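Local coordinates for uncharacterized protein (Magnetospirillum magneticum AMB-1, PDB 5MU5), which is a Maf glycosyltransferase that probably attaches sugars to flagellin and is involved in the formation of bacterial flagella, at residues R250-N255 and A376-G381. Numbering follows the deposited sequence.
Sequences RASYKN and ALFSPG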
ATOM      1  N   ARG A 250       5.794   3.397  20.302  1.00 37.19           N
ATOM      2  CA  ARG A 250       5.568   3.576  21.743  1.00 38.64           C
ATOM      3  C   ARG A 250       4.659   2.458  22.297  1.00 38.98           C
ATOM      4  O   ARG A 250       4.950   1.856  23.328  1.00 37.22           O
ATOM      5  CB  ARG A 250       4.936   4.923  22.043  1.00 39.28           C
ATOM      6  CG  ARG A 250       4.706   5.188  23.522  1.00 41.81           C
ATOM      7  CD  ARG A 250       3.627   6.231  23.727  1.00 42.94           C
ATOM      8  NE  ARG A 250       2.317   5.662  23.431  1.00 44.96           N
ATOM      9  CZ  ARG A 250       1.578   4.977  24.302  1.00 45.62           C
ATOM     10  NH1 ARG A 250       1.993   4.786  25.547  1.00 46.34           N
ATOM     11  NH2 ARG A 250       0.417   4.479  23.913  1.00 47.73           N
ATOM     12  N   ALA A 251       3.566   2.186  21.602  1.00 38.29           N
ATOM     13  CA  ALA A 251       2.657   1.112  22.004  1.00 39.32           C
ATOM     14  C   ALA A 251       3.429  -0.196  22.114  1.00 38.70           C
ATOM     15  O   ALA A 251       3.378  -0.868  23.130  1.00 37.91           O
ATOM     16  CB  ALA A 251       1.505   0.964  21.001  1.00 38.45           C
ATOM     17  N   SER A 252       4.164  -0.533  21.064  1.00 39.47           N
ATOM     18  CA  SER A 252       4.894  -1.791  21.015  1.00 39.87           C
ATOM     19  C   SER A 252       5.954  -1.848  22.101  1.00 40.32           C
ATOM     20  O   SER A 252       6.117  -2.873  22.747  1.00 40.92           O
ATOM     21  CB  SER A 252       5.520  -1.993  19.639  1.00 41.01           C
ATOM     22  OG  SER A 252       6.057  -3.306  19.532  1.00 44.65           O
ATOM     23  N   TYR A 253       6.654  -0.739  22.296  1.00 40.03           N
ATOM     24  CA  TYR A 253       7.672  -0.636  23.328  1.00 42.48           C
ATOM     25  C   TYR A 253       7.042  -0.981  24.675  1.00 43.98           C
ATOM     26  O   TYR A 253       7.530  -1.847  25.377  1.00 42.26           O
ATOM     27  CB  TYR A 253       8.245   0.783  23.361  1.00 42.60           C
ATOM     28  CG  TYR A 253       9.243   1.068  24.464  1.00 44.37           C
ATOM     29  CD1 TYR A 253       8.827   1.219  25.786  1.00 44.87           C
ATOM     30  CD2 TYR A 253      10.599   1.235  24.179  1.00 42.82           C
ATOM     31  CE1 TYR A 253       9.732   1.490  26.788  1.00 45.17           C
ATOM     32  CE2 TYR A 253      11.504   1.509  25.178  1.00 44.99           C
ATOM     33  CZ  TYR A 253      11.056   1.631  26.480  1.00 46.14           C
ATOM     34  OH  TYR A 253      11.938   1.921  27.485  1.00 50.87           O
ATOM     35  N   LYS A 254       5.937  -0.324  25.010  1.00 45.32           N
ATOM     36  CA  LYS A 254       5.294  -0.527  26.310  1.00 46.92           C
ATOM     37  C   LYS A 254       4.692  -1.907  26.434  1.00 44.62           C
ATOM     38  O   LYS A 254       4.696  -2.476  27.496  1.00 43.50           O
ATOM     39  CB  LYS A 254       4.192   0.493  26.540  1.00 48.48           C
ATOM     40  CG  LYS A 254       4.661   1.925  26.503  1.00 49.79           C
ATOM     41  CD  LYS A 254       5.582   2.264  27.638  1.00 50.94           C
ATOM     42  CE  LYS A 254       4.807   2.333  28.932  1.00 53.00           C
ATOM     43  NZ  LYS A 254       5.700   2.774  30.026  1.00 56.99           N
ATOM     44  N   ASN A 255       4.155  -2.431  25.346  1.00 44.53           N
ATOM     45  CA  ASN A 255       3.590  -3.763  25.368  1.00 44.73           C
ATOM     46  C   ASN A 255       4.619  -4.849  25.658  1.00 46.23           C
ATOM     47  O   ASN A 255       4.286  -5.860  26.245  1.00 47.61           O
ATOM     48  CB  ASN A 255       2.912  -4.067  24.037  1.00 44.89           C
ATOM     49  CG  ASN A 255       1.532  -3.459  23.936  1.00 45.17           C
ATOM     50  OD1 ASN A 255       0.858  -3.289  24.948  1.00 42.45           O
ATOM     51  ND2 ASN A 255       1.094  -3.148  22.711  1.00 42.58           N
ATOM     52  N   ALA A 376       9.742  -3.432  12.248  1.00 44.79           N
ATOM     53  CA  ALA A 376      11.159  -3.479  11.998  1.00 44.45           C
ATOM     54  C   ALA A 376      11.937  -3.473  13.297  1.00 44.62           C
ATOM     55  O   ALA A 376      12.969  -4.102  13.402  1.00 45.12           O
ATOM     56  CB  ALA A 376      11.571  -2.294  11.135  1.00 44.89           C
ATOM     57  N   LEU A 377      11.449  -2.761  14.295  1.00 45.54           N
ATOM     58  CA  LEU A 377      12.219  -2.616  15.508  1.00 46.44           C
ATOM     59  C   LEU A 377      12.036  -3.837  16.429  1.00 47.06           C
ATOM     60  O   LEU A 377      13.017  -4.404  16.917  1.00 47.47           O
ATOM     61  CB  LEU A 377      11.834  -1.308  16.194  1.00 46.35           C
ATOM     62  CG  LEU A 377      12.900  -0.671  17.091  1.00 48.82           C
ATOM     63  CD1 LEU A 377      12.419   0.685  17.596  1.00 49.75           C
ATOM     64  CD2 LEU A 377      13.241  -1.579  18.265  1.00 50.48           C
ATOM     65  N   PHE A 378      10.787  -4.273  16.599  1.00 47.41           N
ATOM     66  CA  PHE A 378      10.431  -5.275  17.610  1.00 45.29           C
ATOM     67  C   PHE A 378      10.105  -6.702  17.167  1.00 44.52           C
ATOM     68  O   PHE A 378      10.082  -7.605  18.007  1.00 47.45           O
ATOM     69  CB  PHE A 378       9.257  -4.751  18.439  1.00 44.87           C
ATOM     70  CG  PHE A 378       9.620  -3.631  19.360  1.00 43.69           C
ATOM     71  CD1 PHE A 378      10.472  -3.851  20.423  1.00 44.28           C
ATOM     72  CD2 PHE A 378       9.078  -2.369  19.191  1.00 44.53           C
ATOM     73  CE1 PHE A 378      10.808  -2.824  21.286  1.00 44.54           C
ATOM     74  CE2 PHE A 378       9.412  -1.337  20.051  1.00 44.45           C
ATOM     75  CZ  PHE A 378      10.280  -1.566  21.097  1.00 45.27           C
ATOM     76  N   SER A 379       9.809  -6.923  15.892  1.00 43.59           N
ATOM     77  CA  SER A 379       9.493  -8.275  15.434  1.00 43.28           C
ATOM     78  C   SER A 379      10.692  -9.179  15.577  1.00 43.78           C
ATOM     79  O   SER A 379      11.780  -8.804  15.170  1.00 43.26           O
ATOM     80  CB  SER A 379       9.077  -8.295  13.978  1.00 43.35           C
ATOM     81  OG  SER A 379       8.725  -9.608  13.582  1.00 47.14           O
ATOM     82  N   PRO A 380      10.497 -10.363  16.170  1.00 44.04           N
ATOM     83  CA  PRO A 380      11.574 -11.324  16.216  1.00 47.41           C
ATOM     84  C   PRO A 380      11.589 -12.213  14.979  1.00 47.65           C
ATOM     85  O   PRO A 380      12.369 -13.139  14.930  1.00 54.03           O
ATOM     86  CB  PRO A 380      11.269 -12.143  17.483  1.00 47.25           C
ATOM     87  CG  PRO A 380       9.797 -12.042  17.656  1.00 46.89           C
ATOM     88  CD  PRO A 380       9.324 -10.800  16.947  1.00 45.23           C
ATOM     89  N   GLY A 381      10.736 -11.947  13.995  1.00 48.51           N
ATOM     90  CA  GLY A 381      10.730 -12.713  12.758  1.00 47.57           C
ATOM     91  C   GLY A 381       9.370 -12.837  12.092  1.00 51.16           C
ATOM     92  O   GLY A 381       8.314 -12.660  12.714  1.00 51.79           O
TER
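Phe378, in the last turn of helix 373-378, packs its ring against Ser252 and Tyr253 of helix 242-257, joining segments that both lie in the MptE-like region of this Maf protein, whose central mixed beta-sheet is mostly parallel. Just before it, Leu377 lies over the centre of one face of the Phe378 ring, its CD2 4.0 Å above the plane; a branched aliphatic residue suits this place because its methyl can rest on the flat ring while the side chain also reaches Thr249 and Trp541. Phe378 reaches across from one helix to the other, its ring held between Leu377 CD2 and, on the opposite face, the backbone carbonyl carbon of Ser252. With CG anti to its own carbonyl carbon (chi1 -71°), CZ comes 3.6 Å from Tyr253 CA and 3.8 Å from Tyr253 CB. The two side chains pass at a slant, and the Tyr253 ring leads away, with OH hydrogen-bonded to Glu648 OE2. Ser252 OG lies above the Phe378 ring plane and displaced from its centre, 3.2 Å from Phe378 CD2; serine is small enough to admit the ring, and its buried hydroxyl is satisfied by Asn351 ND2. Were Phe378 an alanine, Ser252 and Tyr253 would probably lose their neighbour and Leu377 CD2 the ring it rests on. Ser379 is the first residue to leave helical geometry and begins an ST turn through Pro380. Gly381 suits its backbone angles, at which a CB would be jammed against the preceding carbonyl oxygen, and its N closes the turn on Ser379 OG at 3.1 Å, with an N-H...O angle of 159°.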